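Local coordinates for extracellular solute-binding protein family 1 (Pseudothermotoga lettingae, PDB 5CI5) that probably captures a monosaccharide outside the membrane for an ABC importer, and is seen here with alpha-D-tagatose in its pocket, at residues 140-146 with 282-288; 178-183 with 257-263. All blocks are in the same frame, centred on the assembly; numbering follows the deposited sequence.

Interaction 1: residues 140-146 with 282-288; sequences LLLYNKA and KYSVALH
Strands 140-144 and 283-286 run antiparallel, their axes 4.7 Å apart at closest approach and 159° between directions, with Leu-141 facing Ala-286 and Tyr-143 facing Ser-284 as hydrogen-bonded pairs. Both pairs close with two backbone bonds, and Lys-145 N extends the ladder to Lys-282 O. Leu-142 opposite Val-285 and Asn-144 opposite Tyr-283 are the non-hydrogen-bonded pairs. On their side of the sheet one methyl, Leu-142 CD1, serves two partners, 3.8 Å from Tyr-283 CD2 and 3.9 Å from Val-285 CG1. Leu-140 CD1 reaches Val-285 CB at 4.0 Å, the two side chains slanting past each other. Helix 268-275 covers this face, and Glu-273 takes the Tyr-283 hydroxyl. The pair forms one edge of a three-stranded antiparallel sheet with 140-144 in the middle, bonded on its other flank to 261-264. On the opposite face the Tyr-143 side chain runs alongside Ser-284: chi1 of 67° sets CG between backbone N and carbonyl carbon, which carries CE1 to 4.1 Å from Ala-286 CB and OH to 3.7 Å from Ser-284 CB. A water in the ring plane joins Tyr-143 OH to Val-285 O, and Pro-155 O also bonds the hydroxyl. Where the helix starts, Asn-144 is N-cap, its OD1 bonded to Met-147 N and to a second water that also donates to Lys-282 O, while its ND2 bonds Asn-257 OD1.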
loop_
_atom_site.group_PDB
_atom_site.type_symbol
_atom_site.label_atom_id
_atom_site.label_comp_id
_atom_site.label_asym_id
_atom_site.label_seq_id
_atom_site.Cartn_x
_atom_site.Cartn_y
_atom_site.Cartn_z
ATOM N N LEU A 140 -2.218 5.631 6.998
ATOM C CA LEU A 140 -2.835 6.470 8.027
ATOM C C LEU A 140 -3.897 5.693 8.779
ATOM O O LEU A 140 -4.247 4.569 8.399
ATOM C CB LEU A 140 -3.472 7.711 7.398
ATOM C CG LEU A 140 -2.562 8.614 6.569
ATOM C CD1 LEU A 140 -3.396 9.480 5.648
ATOM C CD2 LEU A 140 -1.716 9.462 7.479
ATOM N N LEU A 141 -4.400 6.303 9.845
ATOM C CA LEU A 141 -5.627 5.819 10.458
ATOM C C LEU A 141 -6.798 6.238 9.573
ATOM O O LEU A 141 -6.984 7.423 9.305
ATOM C CB LEU A 141 -5.790 6.371 11.859
ATOM C CG LEU A 141 -6.998 5.888 12.628
ATOM C CD1 LEU A 141 -6.791 4.451 13.086
ATOM C CD2 LEU A 141 -7.299 6.800 13.809
ATOM N N LEU A 142 -7.550 5.238 9.125
ATOM C CA LEU A 142 -8.858 5.406 8.473
ATOM C C LEU A 142 -9.935 5.139 9.502
ATOM O O LEU A 142 -9.865 4.131 10.191
ATOM C CB LEU A 142 -8.971 4.422 7.298
ATOM C CG LEU A 142 -10.244 4.442 6.460
ATOM C CD1 LEU A 142 -10.340 5.707 5.609
ATOM C CD2 LEU A 142 -10.268 3.192 5.554
ATOM N N TYR A 143 -10.910 6.035 9.645
ATOM C CA TYR A 143 -11.900 5.827 10.680
ATOM C C TYR A 143 -13.271 6.363 10.309
ATOM O O TYR A 143 -13.414 7.225 9.445
ATOM C CB TYR A 143 -11.405 6.451 12.000
ATOM C CG TYR A 143 -11.301 7.963 12.018
ATOM C CD1 TYR A 143 -10.161 8.607 11.527
ATOM C CD2 TYR A 143 -12.317 8.749 12.562
ATOM C CE1 TYR A 143 -10.053 9.978 11.550
ATOM C CE2 TYR A 143 -12.213 10.131 12.586
ATOM C CZ TYR A 143 -11.080 10.736 12.091
ATOM O OH TYR A 143 -10.966 12.107 12.109
ATOM N N ASN A 144 -14.263 5.832 11.025
ATOM C CA ASN A 144 -15.675 5.999 10.743
ATOM C C ASN A 144 -16.254 6.973 11.758
ATOM O O ASN A 144 -16.309 6.674 12.946
ATOM C CB ASN A 144 -16.355 4.621 10.811
ATOM C CG ASN A 144 -17.850 4.659 10.494
ATOM O OD1 ASN A 144 -18.581 5.523 10.969
ATOM N ND2 ASN A 144 -18.298 3.723 9.669
ATOM N N LYS A 145 -16.702 8.130 11.284
ATOM C CA LYS A 145 -17.169 9.188 12.166
ATOM C C LYS A 145 -18.447 8.817 12.909
ATOM O O LYS A 145 -18.589 9.113 14.105
ATOM C CB LYS A 145 -17.396 10.455 11.357
ATOM C CG LYS A 145 -16.112 11.168 10.934
ATOM C CD LYS A 145 -16.476 12.416 10.133
ATOM C CE LYS A 145 -15.465 13.525 10.280
ATOM N NZ LYS A 145 -16.036 14.795 9.735
ATOM N N ALA A 146 -19.361 8.157 12.206
ATOM C CA ALA A 146 -20.656 7.831 12.781
ATOM C C ALA A 146 -20.500 6.847 13.922
ATOM O O ALA A 146 -21.253 6.895 14.893
ATOM C CB ALA A 146 -21.581 7.257 11.727
ATOM N N LYS A 282 -18.589 10.787 5.969
ATOM C CA LYS A 282 -18.792 10.188 7.269
ATOM C C LYS A 282 -17.600 9.326 7.702
ATOM O O LYS A 282 -17.709 8.507 8.606
ATOM C CB LYS A 282 -20.071 9.370 7.251
ATOM C CG LYS A 282 -21.298 10.184 6.815
ATOM C CD LYS A 282 -22.563 9.339 6.866
ATOM C CE LYS A 282 -23.795 10.156 6.489
ATOM N NZ LYS A 282 -23.675 10.799 5.138
ATOM N N TYR A 283 -16.471 9.540 7.043
ATOM C CA TYR A 283 -15.228 8.860 7.380
ATOM C C TYR A 283 -14.094 9.839 7.170
ATOM O O TYR A 283 -14.238 10.825 6.434
ATOM C CB TYR A 283 -15.029 7.605 6.519
ATOM C CG TYR A 283 -14.619 7.907 5.095
ATOM C CD1 TYR A 283 -15.582 8.074 4.096
ATOM C CD2 TYR A 283 -13.273 8.033 4.734
ATOM C CE1 TYR A 283 -15.230 8.363 2.818
ATOM C CE2 TYR A 283 -12.909 8.316 3.451
ATOM C CZ TYR A 283 -13.887 8.473 2.487
ATOM O OH TYR A 283 -13.546 8.761 1.186
ATOM N N SER A 284 -12.957 9.609 7.835
ATOM C CA SER A 284 -11.793 10.446 7.598
ATOM C C SER A 284 -10.491 9.695 7.809
ATOM O O SER A 284 -10.491 8.464 7.985
ATOM C CB SER A 284 -11.815 11.664 8.499
ATOM O OG SER A 284 -10.950 12.641 7.940
ATOM N N VAL A 285 -9.391 10.441 7.766
ATOM C CA VAL A 285 -8.083 9.893 8.033
ATOM C C VAL A 285 -7.360 10.797 9.009
ATOM O O VAL A 285 -7.700 11.963 9.156
ATOM C CB VAL A 285 -7.238 9.746 6.746
ATOM C CG1 VAL A 285 -7.860 8.722 5.831
ATOM C CG2 VAL A 285 -7.116 11.095 6.040
ATOM N N ALA A 286 -6.360 10.243 9.679
ATOM C CA ALA A 286 -5.516 10.988 10.591
ATOM C C ALA A 286 -4.186 10.291 10.669
ATOM O O ALA A 286 -4.085 9.099 10.363
ATOM C CB ALA A 286 -6.137 11.076 11.973
ATOM N N LEU A 287 -3.164 11.014 11.093
ATOM C CA LEU A 287 -1.905 10.372 11.423
ATOM C C LEU A 287 -2.174 9.172 12.339
ATOM O O LEU A 287 -2.911 9.282 13.319
ATOM C CB LEU A 287 -0.982 11.370 12.107
ATOM C CG LEU A 287 0.390 10.885 12.558
ATOM C CD1 LEU A 287 1.247 10.422 11.386
ATOM C CD2 LEU A 287 1.093 12.018 13.298
ATOM N N HIS A 288 -1.597 8.013 12.026
ATOM C CA HIS A 288 -1.903 6.863 12.845
ATOM C C HIS A 288 -1.388 7.123 14.269
ATOM O O HIS A 288 -0.292 7.679 14.467
ATOM C CB HIS A 288 -1.291 5.579 12.282
ATOM C CG HIS A 288 -1.856 4.318 12.875
ATOM N ND1 HIS A 288 -1.450 3.817 14.092
ATOM C CD2 HIS A 288 -2.771 3.443 12.393
ATOM C CE1 HIS A 288 -2.093 2.687 14.335
ATOM N NE2 HIS A 288 -2.920 2.450 13.325
HETATM O O HOH W 1 -8.769 13.557 11.149
HETATM O O HOH W 2 -19.801 7.003 9.198
#

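Interaction 2: residues 178-183 with 257-263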
loop_
_atom_site.group_PDB
_atom_site.type_symbol
_atom_site.label_atom_id
_atom_site.label_comp_id
_atom_site.label_asym_id
_atom_site.label_seq_id
_atom_site.Cartn_x
_atom_site.Cartn_y
_atom_site.Cartn_z
ATOM N N ARG A 178 -21.057 -7.825 16.737
ATOM C CA ARG A 178 -20.147 -7.895 15.594
ATOM C C ARG A 178 -19.683 -6.494 15.221
ATOM O O ARG A 178 -19.482 -6.182 14.036
ATOM C CB ARG A 178 -20.793 -8.601 14.403
ATOM C CG ARG A 178 -21.266 -10.031 14.696
ATOM C CD ARG A 178 -21.946 -10.663 13.470
ATOM N NE ARG A 178 -22.980 -9.765 12.977
ATOM C CZ ARG A 178 -22.958 -9.121 11.822
ATOM N NH1 ARG A 178 -21.974 -9.305 10.949
ATOM N NH2 ARG A 178 -23.928 -8.268 11.548
ATOM N N ILE A 179 -19.492 -5.674 16.256
ATOM C CA ILE A 179 -18.979 -4.302 16.123
ATOM C C ILE A 179 -17.564 -4.245 16.696
ATOM O O ILE A 179 -17.347 -4.656 17.815
ATOM C CB ILE A 179 -19.875 -3.277 16.856
ATOM C CG1 ILE A 179 -21.289 -3.269 16.245
ATOM C CG2 ILE A 179 -19.261 -1.874 16.850
ATOM C CD1 ILE A 179 -21.343 -3.017 14.752
ATOM N N TYR A 180 -16.621 -3.699 15.931
ATOM C CA TYR A 180 -15.208 -3.739 16.307
ATOM C C TYR A 180 -14.569 -2.372 16.228
ATOM O O TYR A 180 -14.824 -1.607 15.302
ATOM C CB TYR A 180 -14.464 -4.700 15.404
ATOM C CG TYR A 180 -15.010 -6.110 15.507
ATOM C CD1 TYR A 180 -14.544 -6.980 16.468
ATOM C CD2 TYR A 180 -16.029 -6.548 14.643
ATOM C CE1 TYR A 180 -15.069 -8.268 16.558
ATOM C CE2 TYR A 180 -16.539 -7.815 14.732
ATOM C CZ TYR A 180 -16.067 -8.659 15.684
ATOM O OH TYR A 180 -16.607 -9.916 15.737
ATOM N N GLY A 181 -13.731 -2.072 17.212
ATOM C CA GLY A 181 -13.055 -0.792 17.260
ATOM C C GLY A 181 -11.859 -0.615 16.321
ATOM O O GLY A 181 -11.651 0.485 15.815
ATOM N N TYR A 182 -11.078 -1.668 16.095
ATOM C CA TYR A 182 -9.793 -1.518 15.355
ATOM C C TYR A 182 -9.383 -2.836 14.693
ATOM O O TYR A 182 -9.148 -3.849 15.360
ATOM C CB TYR A 182 -8.665 -1.007 16.299
ATOM C CG TYR A 182 -7.362 -0.770 15.559
ATOM C CD1 TYR A 182 -7.088 0.465 14.985
ATOM C CD2 TYR A 182 -6.418 -1.781 15.409
ATOM C CE1 TYR A 182 -5.912 0.689 14.279
ATOM C CE2 TYR A 182 -5.239 -1.565 14.713
ATOM C CZ TYR A 182 -5.002 -0.324 14.130
ATOM O OH TYR A 182 -3.845 -0.064 13.436
ATOM N N GLY A 183 -9.300 -2.805 13.373
ATOM C CA GLY A 183 -8.992 -3.992 12.597
ATOM C C GLY A 183 -7.494 -4.203 12.475
ATOM O O GLY A 183 -6.787 -3.325 11.971
ATOM N N ASN A 257 -20.515 0.088 8.707
ATOM C CA ASN A 257 -20.486 0.551 10.101
ATOM C C ASN A 257 -20.262 -0.571 11.117
ATOM O O ASN A 257 -20.848 -0.570 12.200
ATOM C CB ASN A 257 -21.781 1.319 10.391
ATOM C CG ASN A 257 -21.997 2.451 9.414
ATOM O OD1 ASN A 257 -21.107 3.267 9.187
ATOM N ND2 ASN A 257 -23.163 2.474 8.780
ATOM N N ARG A 258 -19.351 -1.493 10.794
ATOM C CA ARG A 258 -19.005 -2.580 11.713
ATOM C C ARG A 258 -17.571 -2.516 12.214
ATOM O O ARG A 258 -17.255 -3.143 13.208
ATOM C CB ARG A 258 -19.227 -3.925 11.040
ATOM C CG ARG A 258 -20.694 -4.127 10.666
ATOM C CD ARG A 258 -21.077 -5.563 10.729
ATOM N NE ARG A 258 -20.321 -6.349 9.778
ATOM C CZ ARG A 258 -19.374 -7.229 10.083
ATOM N NH1 ARG A 258 -18.781 -7.876 9.097
ATOM N NH2 ARG A 258 -19.004 -7.468 11.339
ATOM N N VAL A 259 -16.708 -1.775 11.523
ATOM C CA VAL A 259 -15.312 -1.612 11.973
ATOM C C VAL A 259 -14.978 -0.145 11.955
ATOM O O VAL A 259 -15.028 0.477 10.916
ATOM C CB VAL A 259 -14.316 -2.390 11.090
ATOM C CG1 VAL A 259 -12.836 -2.068 11.482
ATOM C CG2 VAL A 259 -14.566 -3.842 11.234
ATOM N N ALA A 260 -14.613 0.411 13.112
ATOM C CA ALA A 260 -14.510 1.859 13.249
ATOM C C ALA A 260 -13.175 2.433 12.850
ATOM O O ALA A 260 -13.111 3.616 12.527
ATOM C CB ALA A 260 -14.816 2.267 14.669
HETATM N N MSE A 261 -12.122 1.621 12.908
HETATM C CA MSE A 261 -10.766 2.094 12.625
HETATM C C MSE A 261 -10.015 0.995 11.917
HETATM O O MSE A 261 -10.182 -0.169 12.250
HETATM C CB MSE A 261 -10.005 2.472 13.903
HETATM C CG MSE A 261 -10.527 3.677 14.626
HETATM SE SE MSE A 261 -9.433 4.123 16.164
HETATM C CE MSE A 261 -10.334 3.077 17.521
ATOM N N ALA A 262 -9.163 1.388 10.980
ATOM C CA ALA A 262 -8.248 0.470 10.314
ATOM C C ALA A 262 -7.073 1.256 9.790
ATOM O O ALA A 262 -7.055 2.482 9.858
ATOM C CB ALA A 262 -8.946 -0.249 9.169
ATOM N N ILE A 263 -6.092 0.558 9.248
ATOM C CA ILE A 263 -5.051 1.222 8.498
ATOM C C ILE A 263 -5.511 1.370 7.057
ATOM O O ILE A 263 -6.015 0.426 6.466
ATOM C CB ILE A 263 -3.703 0.459 8.604
ATOM C CG1 ILE A 263 -3.235 0.489 10.051
ATOM C CG2 ILE A 263 -2.677 1.102 7.673
ATOM C CD1 ILE A 263 -1.988 -0.279 10.319
HETATM O O HOH W 3 -6.351 -2.321 9.277
#
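Tyr-182 and Met-261 (selenomethionine) meet at the densely packed end of this contact, the ring's CD1 lying 3.7 Å from Met-261 CB as the two side chains cross at about a right angle. With CG of Tyr-182 trans to its backbone N (chi1 -177°), the ring extends along the second segment, and its OH comes to 3.5 Å from Ile-263 CG1. That hydroxyl is bonded to His-288, while helix 162-172 backs both Tyr-182 and Met-261. The Met-261 chain bends at chi3, bringing CE to 3.4 Å from Gly-181 O. The backbones are joined by Tyr-180 N to Arg-258 O, Ala-260 N to Tyr-180 O and Gly-183 N to Met-261 O, but with only one bridge, Tyr-180 with Val-259, so 178-183 follows the second segment without becoming a regular strand of its sheet. Beyond Gly-183, a water spans Gly-183 O and Ile-263 N.

The other end is the solvent side: Arg-178 and Asn-257 are exposed there, though Arg-258 still makes close contacts. Asn-257 closes helix 247-255 as C-prime residue of a Schellman motif, and Arg-258 folds back at chi2 and chi3 to send NH2 to Arg-178 O, 3.0 Å away and nearly in the guanidinium plane, on a carbonyl lone pair. Arg-178 NH1 sits over the centre of the Arg-258 guanidinium, 3.4 Å from Arg-258 CZ, with the two planes 30° apart. A leucine in place of Arg-258 would probably leave Arg-178 O without this donor and the Arg-178 guanidinium without its stacking partner, set free to turn. Both arginines also touch a neighbouring molecule in the crystal, so the pose may owe something to the lattice; the bond to Arg-178 O and the partly exposed setting probably ease the approach of two like charges.

In the fold
Interactions 1 and 2 lie 11 Å apart between centres and share one sheet: strand 140-144 of interaction 1 pairs with 261-264, which carries the end of interaction 2. The sheet order is 261-264, 140-144, 283-286, with the irregular 178-183 segment lying along the outer side of 257-263. Two polar bridges tie them, His-288 NE2 to Tyr-182 OH at 2.7 Å and Asn-144 ND2 to Asn-257 OD1 at 2.9 Å, both probable hydrogen bonds. Packing between them is close as well, with Tyr-143 CB 3.3 Å from Ala-260 O. Neither contact belongs to the tagatose pocket itself, but the side chains of Ile-263 and Leu-142 lie about 9 and 11 Å from the sugar, and Ile-263 touches the pocket residue Arg-139.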